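Local structure of putative nucleotide-diphospho-sugar transferase (Desulfovibrio desulfuricans subsp. desulfuricans, 3CGX) at residues H93-A98 with V106-S111; C118-K123 with P187-V192; N199-T204 with S213-L218. The protein probably transfers a sugar from a nucleotide-diphospho-sugar donor, though its donor and acceptor are not known. All coordinates share one frame; numbering follows the deposited sequence. Where two conformers were deposited one is given.

Overall arrangement
The three contacts run from the sheet to the C-terminal helices, and all of them rest on side-chain packing without a hydrogen bond across. Contact 1 is core: helix 87-100 packs on strand 105-109 through aliphatic groups and a selenomethionine. Contact 2 lies at the surface, where helix 118-127 meets the loop after strand 183-185 through one leucine. Contact 3 is buried but peripheral, about 17 Å from the chain centre, and pairs helices 195-204 and 214-221 through two tyrosines. M109 and V107 touch V121, joining contacts 1 and 2. V192 touches L201, joining contacts 2 and 3. Contacts 1 and 3 do not touch; their centres are about 27 Å apart.

Contact 1 of 3, residues H93-A98 with V106-S111; sequences HAMQKA and VVLMGS
M95 and A98 of helix 87-100 pack on V106 and L108 of strand 105-109, and A94 adds a looser touch. The interaction is apolar throughout, and no hydrogen bond crosses.

The selenomethionine M95 meets both strand residues, with two parts of its chain. Its CG lies 3.7 Å from CD1 of L108, and the two side chains meet at a slant. Its methyl CE reaches back to V106, 3.9 Å from CG1. M95 and V106 pass alongside each other, pointing in opposite directions. The bend at chi3 (77°) turns CE off the line of the chain and brings it to V106. CE also lies 3.6 Å from the backbone O of V106, a van der Waals contact.

A98 and A94 bring one methyl each to the strand. A98 points its CB at the strand, 3.9 Å from CG2 of V106. CG1 of V106 is almost as near to the same CB, at 4.1 Å, so both branches of the valine meet one methyl. V106 and L108 alternate with V107, which points away from the helix, as expected in a strand. L108 has CG anti to its backbone N (chi1 -177°), and its CD1 meets A94 CB more loosely than M95, at 4.4 Å.

The helix and strand axes approach to 9.3 Å and run nearly antiparallel, at 156°. Such a helix laid on a sheet, followed by a short loop into the next strand, is consistent with the alternating alpha/beta architecture of the GT-A clan. Strand 105-109 lies between strand 5-11, parallel to it, and strand 143-149, antiparallel. L8 and F10 of the first extend the apolar layer beneath the helix. F153 and F158 also pack on M95. On the other face of the strand, M109 meets M43 and L47 of helix 29-47.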
loop_
_atom_site.group_PDB
_atom_site.type_symbol
_atom_site.label_atom_id
_atom_site.label_comp_id
_atom_site.label_asym_id
_atom_site.label_seq_id
_atom_site.Cartn_x
_atom_site.Cartn_y
_atom_site.Cartn_z
ATOM N N HIS A 93 -11.306 -1.747 10.387
ATOM C CA HIS A 93 -12.468 -2.472 9.864
ATOM C C HIS A 93 -12.103 -3.557 8.826
ATOM O O HIS A 93 -12.628 -4.684 8.851
ATOM C CB HIS A 93 -13.494 -1.496 9.304
ATOM C CG HIS A 93 -14.089 -0.602 10.349
ATOM N ND1 HIS A 93 -14.603 0.652 10.067
ATOM C CD2 HIS A 93 -14.193 -0.758 11.696
ATOM C CE1 HIS A 93 -15.041 1.206 11.189
ATOM N NE2 HIS A 93 -14.788 0.379 12.192
ATOM N N ALA A 94 -11.153 -3.247 7.959
ATOM C CA ALA A 94 -10.756 -4.196 6.909
ATOM C C ALA A 94 -10.043 -5.423 7.543
ATOM O O ALA A 94 -10.314 -6.585 7.223
ATOM C CB ALA A 94 -9.875 -3.501 5.862
HETATM N N MSE A 95 -9.158 -5.158 8.486
HETATM C CA MSE A 95 -8.450 -6.249 9.152
HETATM C C MSE A 95 -9.397 -7.103 10.018
HETATM O O MSE A 95 -9.358 -8.350 10.016
HETATM C CB MSE A 95 -7.340 -5.664 10.015
HETATM C CG MSE A 95 -6.305 -4.910 9.218
HETATM SE SE MSE A 95 -4.555 -4.702 10.141
HETATM C CE MSE A 95 -4.032 -6.529 9.777
ATOM N N GLN A 96 -10.279 -6.412 10.726
ATOM C CA GLN A 96 -11.242 -7.059 11.598
ATOM C C GLN A 96 -12.120 -7.971 10.783
ATOM O O GLN A 96 -12.407 -9.088 11.176
ATOM C CB GLN A 96 -12.100 -6.039 12.358
ATOM C CG GLN A 96 -13.093 -6.742 13.278
ATOM C CD GLN A 96 -12.400 -7.468 14.427
ATOM O OE1 GLN A 96 -12.400 -8.694 14.483
ATOM N NE2 GLN A 96 -11.774 -6.709 15.317
ATOM N N LYS A 97 -12.507 -7.504 9.611
ATOM C CA LYS A 97 -13.357 -8.283 8.705
ATOM C C LYS A 97 -12.661 -9.538 8.199
ATOM O O LYS A 97 -13.263 -10.638 8.092
ATOM C CB LYS A 97 -13.774 -7.415 7.531
ATOM C CG LYS A 97 -14.408 -8.118 6.366
ATOM C CD LYS A 97 -15.825 -8.513 6.591
ATOM C CE LYS A 97 -16.469 -8.875 5.241
ATOM N NZ LYS A 97 -15.627 -9.792 4.400
ATOM N N ALA A 98 -11.383 -9.377 7.877
ATOM C CA ALA A 98 -10.577 -10.491 7.356
ATOM C C ALA A 98 -10.429 -11.585 8.418
ATOM O O ALA A 98 -10.564 -12.775 8.132
ATOM C CB ALA A 98 -9.208 -10.004 6.818
ATOM N N VAL A 106 -2.904 -11.751 8.437
ATOM C CA VAL A 106 -3.336 -10.709 7.554
ATOM C C VAL A 106 -2.348 -9.560 7.507
ATOM O O VAL A 106 -1.894 -9.090 8.528
ATOM C CB VAL A 106 -4.732 -10.147 8.007
ATOM C CG1 VAL A 106 -5.193 -9.027 7.086
ATOM C CG2 VAL A 106 -5.765 -11.269 8.082
ATOM N N VAL A 107 -2.003 -9.146 6.288
ATOM C CA VAL A 107 -1.193 -7.942 6.096
ATOM C C VAL A 107 -1.993 -6.920 5.284
ATOM O O VAL A 107 -2.728 -7.256 4.351
ATOM C CB VAL A 107 0.235 -8.215 5.453
ATOM C CG1 VAL A 107 1.077 -9.204 6.342
ATOM C CG2 VAL A 107 0.097 -8.729 4.100
ATOM N N LEU A 108 -1.878 -5.667 5.692
ATOM C CA LEU A 108 -2.533 -4.563 4.998
ATOM C C LEU A 108 -1.434 -3.616 4.492
ATOM O O LEU A 108 -0.553 -3.205 5.224
ATOM C CB LEU A 108 -3.545 -3.885 5.937
ATOM C CG LEU A 108 -4.446 -2.734 5.462
ATOM C CD1 LEU A 108 -5.619 -2.543 6.474
ATOM C CD2 LEU A 108 -3.658 -1.468 5.303
HETATM N N MSE A 109 -1.490 -3.272 3.218
HETATM C CA MSE A 109 -0.512 -2.395 2.654
HETATM C C MSE A 109 -1.096 -1.429 1.686
HETATM O O MSE A 109 -2.162 -1.668 1.117
HETATM C CB MSE A 109 0.526 -3.244 1.945
HETATM C CG MSE A 109 0.033 -3.947 0.709
HETATM SE SE MSE A 109 1.440 -5.263 0.161
HETATM C CE MSE A 109 2.842 -4.045 -0.325
ATOM N N GLY A 110 -0.368 -0.345 1.479
ATOM C CA GLY A 110 -0.794 0.699 0.567
ATOM C C GLY A 110 -0.295 0.500 -0.859
ATOM O O GLY A 110 0.379 -0.483 -1.189
ATOM N N SER A 111 -0.610 1.469 -1.701
ATOM C CA SER A 111 -0.360 1.314 -3.120
ATOM C C SER A 111 0.555 2.392 -3.705
ATOM O O SER A 111 0.523 2.643 -4.918
ATOM C CB SER A 111 -1.712 1.344 -3.870
ATOM O OG SER A 111 -2.558 2.344 -3.384
#

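Contact 2 of 3, residues C118-K123 with P187-V192; sequences CELVQK and PDWNDV
L120 of helix 118-127 meets P187 and W189 of the loop that follows strand 183-185. One methyl does the touching. CD1 of L120 lies 4.1 Å from CG of P187, and the leucine methyl and the CG corner of the proline ring point toward each other. The same CD1 is 4.4 Å from CZ3 of W189, at the six-membered end of the indole, and comes to that ring obliquely. The contact is small and light, with 96 Å² buried in all. No hydrogen bond crosses it.

The leucine is placed by its torsions. CG lies beside the backbone N and anti to the carbonyl carbon (chi1 -72°), and the extended chi2 carries CD1 out toward the loop. Behind it the helix is held by backbone bonds such as K123 N to E119 O, 2.8 Å.

The indole is positioned by partners outside the two segments. Its NE1 donates to the carboxylate of D115. Y116 packs edge-to-face with it, and P117 also touches it. These residues lead into helix 118-127, so the tryptophan packs on the residues just before the helix and touches L120 of its first turn. The backbone of W189 is hydrogen-bonded to P137 and F139, and the carbonyl O of P187 accepts from the hydroxyl of Y144.

The contact thus joins helix 118-127 to the loop running from edge strand 183-185 to helix 195-204. Further along that loop, V192 packs on L198 and L201 of helix 195-204 and on F39 of helix 29-47. On the helix side, V121 packs on L47 of helix 29-47.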
loop_
_atom_site.group_PDB
_atom_site.type_symbol
_atom_site.label_atom_id
_atom_site.label_comp_id
_atom_site.label_asym_id
_atom_site.label_seq_id
_atom_site.Cartn_x
_atom_site.Cartn_y
_atom_site.Cartn_z
ATOM N N CYS A 118 7.687 -8.187 -4.028
ATOM C CA CYS A 118 6.620 -9.047 -3.551
ATOM C C CYS A 118 7.135 -10.051 -2.519
ATOM O O CYS A 118 6.449 -10.319 -1.546
ATOM C CB CYS A 118 5.846 -9.742 -4.699
ATOM S SG CYS A 118 6.698 -10.877 -5.885
ATOM N N GLU A 119 8.369 -10.515 -2.700
ATOM C CA GLU A 119 8.912 -11.553 -1.846
ATOM C C GLU A 119 8.987 -11.032 -0.431
ATOM O O GLU A 119 8.992 -11.816 0.496
ATOM C CB GLU A 119 10.269 -12.105 -2.312
ATOM C CG GLU A 119 11.363 -11.088 -2.608
ATOM C CD GLU A 119 11.400 -10.630 -4.030
ATOM O OE1 GLU A 119 10.339 -10.304 -4.580
ATOM O OE2 GLU A 119 12.517 -10.561 -4.585
ATOM N N LEU A 120 9.052 -9.711 -0.236
ATOM C CA LEU A 120 9.070 -9.181 1.149
ATOM C C LEU A 120 7.692 -9.262 1.824
ATOM O O LEU A 120 7.573 -9.395 3.032
ATOM C CB LEU A 120 9.620 -7.749 1.223
ATOM C CG LEU A 120 11.138 -7.644 0.990
ATOM C CD1 LEU A 120 11.614 -6.194 1.110
ATOM C CD2 LEU A 120 11.867 -8.545 1.965
ATOM N N VAL A 121 6.667 -9.206 1.009
ATOM C CA VAL A 121 5.279 -9.391 1.484
ATOM C C VAL A 121 5.092 -10.841 1.892
ATOM O O VAL A 121 4.468 -11.131 2.937
ATOM C CB VAL A 121 4.252 -9.025 0.400
ATOM C CG1 VAL A 121 2.795 -9.252 0.917
ATOM C CG2 VAL A 121 4.439 -7.586 -0.028
ATOM N N GLN A 122 5.620 -11.737 1.058
ATOM C CA GLN A 122 5.641 -13.159 1.406
ATOM C C GLN A 122 6.466 -13.402 2.676
ATOM O O GLN A 122 6.071 -14.147 3.573
ATOM C CB GLN A 122 6.194 -13.999 0.287
ATOM C CG GLN A 122 6.107 -15.480 0.550
ATOM C CD GLN A 122 4.685 -15.951 0.539
ATOM O OE1 GLN A 122 4.002 -15.842 -0.483
ATOM N NE2 GLN A 122 4.212 -16.455 1.679
ATOM N N LYS A 123 7.610 -12.760 2.766
ATOM C CA LYS A 123 8.440 -12.899 3.951
ATOM C C LYS A 123 7.673 -12.458 5.203
ATOM O O LYS A 123 7.700 -13.137 6.256
ATOM C CB LYS A 123 9.749 -12.096 3.809
ATOM C CG LYS A 123 10.683 -12.254 5.020
ATOM C CD LYS A 123 12.053 -11.628 4.710
ATOM C CE LYS A 123 13.016 -11.693 5.847
ATOM N NZ LYS A 123 12.393 -11.107 7.058
ATOM N N PRO A 187 11.881 -3.645 6.170
ATOM C CA PRO A 187 12.767 -2.564 5.760
ATOM C C PRO A 187 12.070 -1.231 5.565
ATOM O O PRO A 187 10.910 -1.173 5.181
ATOM C CB PRO A 187 13.302 -3.071 4.402
ATOM C CG PRO A 187 13.183 -4.534 4.471
ATOM C CD PRO A 187 11.907 -4.748 5.185
ATOM N N ASP A 188 12.789 -0.148 5.788
ATOM C CA ASP A 188 12.234 1.166 5.453
ATOM C C ASP A 188 12.034 1.267 3.913
ATOM O O ASP A 188 12.819 0.718 3.110
ATOM C CB ASP A 188 13.146 2.303 5.839
ATOM C CG ASP A 188 13.518 2.323 7.317
ATOM O OD1 ASP A 188 12.991 1.562 8.144
ATOM O OD2 ASP A 188 14.409 3.114 7.635
ATOM N N TRP A 189 10.970 1.953 3.515
ATOM C CA TRP A 189 10.673 2.142 2.097
ATOM C C TRP A 189 10.044 3.502 1.857
ATOM O O TRP A 189 9.436 4.079 2.765
ATOM C CB TRP A 189 9.727 1.050 1.574
ATOM C CG TRP A 189 10.053 0.617 0.150
ATOM C CD1 TRP A 189 9.511 1.104 -1.014
ATOM C CD2 TRP A 189 11.006 -0.384 -0.252
ATOM N NE1 TRP A 189 10.075 0.480 -2.090
ATOM C CE2 TRP A 189 10.965 -0.469 -1.647
ATOM C CE3 TRP A 189 11.872 -1.235 0.444
ATOM C CZ2 TRP A 189 11.799 -1.333 -2.370
ATOM C CZ3 TRP A 189 12.648 -2.116 -0.274
ATOM C CH2 TRP A 189 12.629 -2.148 -1.657
ATOM N N ASN A 190 10.277 4.049 0.669
ATOM C CA ASN A 190 9.685 5.369 0.265
ATOM C C ASN A 190 8.408 5.259 -0.536
ATOM O O ASN A 190 8.351 4.602 -1.568
ATOM C CB ASN A 190 10.669 6.235 -0.543
ATOM C CG ASN A 190 10.291 7.771 -0.560
ATOM O OD1 ASN A 190 9.869 8.370 0.462
ATOM N ND2 ASN A 190 10.502 8.404 -1.711
ATOM N N ASP A 191 7.385 5.931 -0.029
ATOM C CA ASP A 191 6.128 6.150 -0.738
ATOM C C ASP A 191 6.446 7.168 -1.823
ATOM O O ASP A 191 7.204 8.117 -1.587
ATOM C CB ASP A 191 5.011 6.733 0.162
ATOM C CG ASP A 191 4.491 5.732 1.256
ATOM O OD1 ASP A 191 3.885 4.692 0.931
ATOM O OD2 ASP A 191 4.646 6.023 2.457
ATOM N N VAL A 192 5.848 7.002 -2.995
ATOM C CA VAL A 192 6.076 7.929 -4.084
ATOM C C VAL A 192 4.906 8.925 -4.132
ATOM O O VAL A 192 3.802 8.592 -4.561
ATOM C CB VAL A 192 6.320 7.198 -5.443
ATOM C CG1 VAL A 192 6.539 8.239 -6.570
ATOM C CG2 VAL A 192 7.513 6.211 -5.344
#

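Contact 3 of 3, residues N199-T204 with S213-L218; sequences NVLYRT and SSTYAL
Two consecutive helices of the C-terminal part of the chain meet here, with Y202 of helix 195-204 set against Y216 of helix 214-221. Their ring centroids are 5.4 Å apart and the planes are inclined at 40°, an oblique aromatic pair. CD1 of Y202 lies 3.6 Å from CE2 of Y216. Next to it, CE1 of Y202 is 3.7 Å from CZ of Y216. The two side chains cross at about a right angle. Each tyrosine has CG anti to its own backbone N (chi1 -177° for Y202 and -171° for Y216), which carries both rings into the space between the helices. The hydroxyl of Y202 is hydrogen-bonded to D223.

CD2 of L201 and CG2 of T215 also come within 4.4 Å. The hydroxyl of T215 turns to D42 of helix 29-47, while its methyl serves the apolar side. F210 of the connecting loop packs on both L201 and T215.

Polar bonds lie within each segment. S213 is the N-cap of helix 214-221: its OG accepts from Y216 N at 3.0 Å, so the cap bonds the very residue that supplies the ring. The same OG is also hydrogen-bonded to F210 O. On the other helix, R203 NH1 bonds N199 OD1 at 2.9 Å, in the carbonyl plane and on a lone pair. The asparagine oxygen lies close to the guanidinium plane. R203 NH1 also bonds I231 O. V200 O takes two bonds from T204, one from OG1 at 2.7 Å and one from N, which arrive from opposite faces of its carbonyl plane.

The serine N-cap is a standard way to start a helix. The contact as a whole is the packing of two consecutive C-terminal helices across the loop that joins them.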
loop_
_atom_site.group_PDB
_atom_site.type_symbol
_atom_site.label_atom_id
_atom_site.label_comp_id
_atom_site.label_asym_id
_atom_site.label_seq_id
_atom_site.Cartn_x
_atom_site.Cartn_y
_atom_site.Cartn_z
ATOM N N ASN A 199 11.475 10.967 -9.222
ATOM C CA ASN A 199 12.836 11.033 -9.755
ATOM C C ASN A 199 13.756 9.966 -9.130
ATOM O O ASN A 199 14.526 9.284 -9.837
ATOM C CB ASN A 199 13.404 12.425 -9.549
ATOM C CG ASN A 199 14.811 12.572 -10.062
ATOM O OD1 ASN A 199 15.754 12.308 -9.317
ATOM N ND2 ASN A 199 14.977 13.110 -11.292
ATOM N N VAL A 200 13.655 9.803 -7.818
ATOM C CA VAL A 200 14.462 8.783 -7.100
ATOM C C VAL A 200 14.014 7.386 -7.497
ATOM O O VAL A 200 14.873 6.512 -7.759
ATOM C CB VAL A 200 14.369 8.939 -5.564
ATOM C CG1 VAL A 200 15.070 7.752 -4.851
ATOM C CG2 VAL A 200 14.893 10.319 -5.121
ATOM N N LEU A 201 12.701 7.183 -7.595
ATOM C CA LEU A 201 12.141 5.881 -8.006
ATOM C C LEU A 201 12.775 5.486 -9.338
ATOM O O LEU A 201 13.234 4.344 -9.541
ATOM C CB LEU A 201 10.615 5.893 -8.158
ATOM C CG LEU A 201 9.862 4.640 -8.662
ATOM C CD1 LEU A 201 9.895 3.459 -7.646
ATOM C CD2 LEU A 201 8.377 4.966 -9.035
ATOM N N TYR A 202 12.795 6.454 -10.243
ATOM C CA TYR A 202 13.310 6.268 -11.621
ATOM C C TYR A 202 14.798 5.995 -11.646
ATOM O O TYR A 202 15.260 5.028 -12.251
ATOM C CB TYR A 202 13.002 7.522 -12.482
ATOM C CG TYR A 202 13.425 7.443 -13.961
ATOM C CD1 TYR A 202 13.123 6.315 -14.737
ATOM C CD2 TYR A 202 14.064 8.507 -14.577
ATOM C CE1 TYR A 202 13.479 6.254 -16.078
ATOM C CE2 TYR A 202 14.425 8.453 -15.919
ATOM C CZ TYR A 202 14.129 7.308 -16.647
ATOM O OH TYR A 202 14.460 7.276 -17.956
ATOM N N ARG A 203 15.561 6.803 -10.936
ATOM C CA ARG A 203 16.998 6.734 -11.088
ATOM C C ARG A 203 17.654 5.581 -10.323
ATOM O O ARG A 203 18.724 5.124 -10.707
ATOM C CB ARG A 203 17.616 8.037 -10.714
ATOM C CG ARG A 203 17.272 9.132 -11.757
ATOM C CD ARG A 203 17.494 10.473 -11.208
ATOM N NE ARG A 203 18.895 10.740 -11.083
ATOM C CZ ARG A 203 19.399 11.617 -10.218
ATOM N NH1 ARG A 203 18.611 12.298 -9.375
ATOM N NH2 ARG A 203 20.690 11.813 -10.190
ATOM N N THR A 204 17.011 5.114 -9.271
ATOM C CA THR A 204 17.559 4.013 -8.464
ATOM C C THR A 204 17.074 2.631 -8.906
ATOM O O THR A 204 17.552 1.614 -8.409
ATOM C CB THR A 204 17.227 4.226 -6.971
ATOM O OG1 THR A 204 15.800 4.133 -6.768
ATOM C CG2 THR A 204 17.780 5.597 -6.481
ATOM N N SER A 213 8.822 -3.203 -15.466
ATOM C CA SER A 213 7.440 -2.874 -15.163
ATOM C C SER A 213 6.836 -1.856 -16.129
ATOM O O SER A 213 7.549 -1.120 -16.811
ATOM C CB SER A 213 7.317 -2.337 -13.728
ATOM O OG SER A 213 7.944 -1.062 -13.561
ATOM N N SER A 214 5.506 -1.836 -16.166
ATOM C CA SER A 214 4.760 -0.882 -16.989
ATOM C C SER A 214 4.962 0.508 -16.422
ATOM O O SER A 214 5.091 1.461 -17.179
ATOM C CB SER A 214 3.286 -1.219 -17.111
ATOM O OG SER A 214 2.617 -1.038 -15.906
ATOM N N THR A 215 5.051 0.630 -15.106
ATOM C CA THR A 215 5.379 1.907 -14.485
ATOM C C THR A 215 6.721 2.424 -15.003
ATOM O O THR A 215 6.814 3.579 -15.479
ATOM C CB THR A 215 5.425 1.844 -12.957
ATOM O OG1 THR A 215 4.119 1.587 -12.499
ATOM C CG2 THR A 215 5.909 3.234 -12.305
ATOM N N TYR A 216 7.758 1.582 -14.946
ATOM C CA TYR A 216 9.082 2.041 -15.373
ATOM C C TYR A 216 9.075 2.417 -16.859
ATOM O O TYR A 216 9.763 3.406 -17.280
ATOM C CB TYR A 216 10.187 1.024 -15.039
ATOM C CG TYR A 216 11.578 1.585 -15.286
ATOM C CD1 TYR A 216 12.147 1.494 -16.529
ATOM C CD2 TYR A 216 12.317 2.217 -14.268
ATOM C CE1 TYR A 216 13.381 1.994 -16.781
ATOM C CE2 TYR A 216 13.574 2.718 -14.531
ATOM C CZ TYR A 216 14.086 2.605 -15.782
ATOM O OH TYR A 216 15.340 3.092 -16.074
ATOM N N ALA A 217 8.335 1.666 -17.676
ATOM C CA ALA A 217 8.204 2.046 -19.102
ATOM C C ALA A 217 7.668 3.485 -19.248
ATOM O O ALA A 217 8.118 4.260 -20.121
ATOM C CB ALA A 217 7.295 1.045 -19.900
ATOM N N LEU A 218 6.655 3.835 -18.473
ATOM C CA LEU A 218 6.143 5.186 -18.414
ATOM C C LEU A 218 7.158 6.229 -17.994
ATOM O O LEU A 218 7.186 7.307 -18.488
ATOM C CB LEU A 218 5.024 5.268 -17.419
ATOM C CG LEU A 218 3.653 5.500 -17.916
ATOM C CD1 LEU A 218 3.582 6.740 -18.781
ATOM C CD2 LEU A 218 3.413 4.285 -18.677
#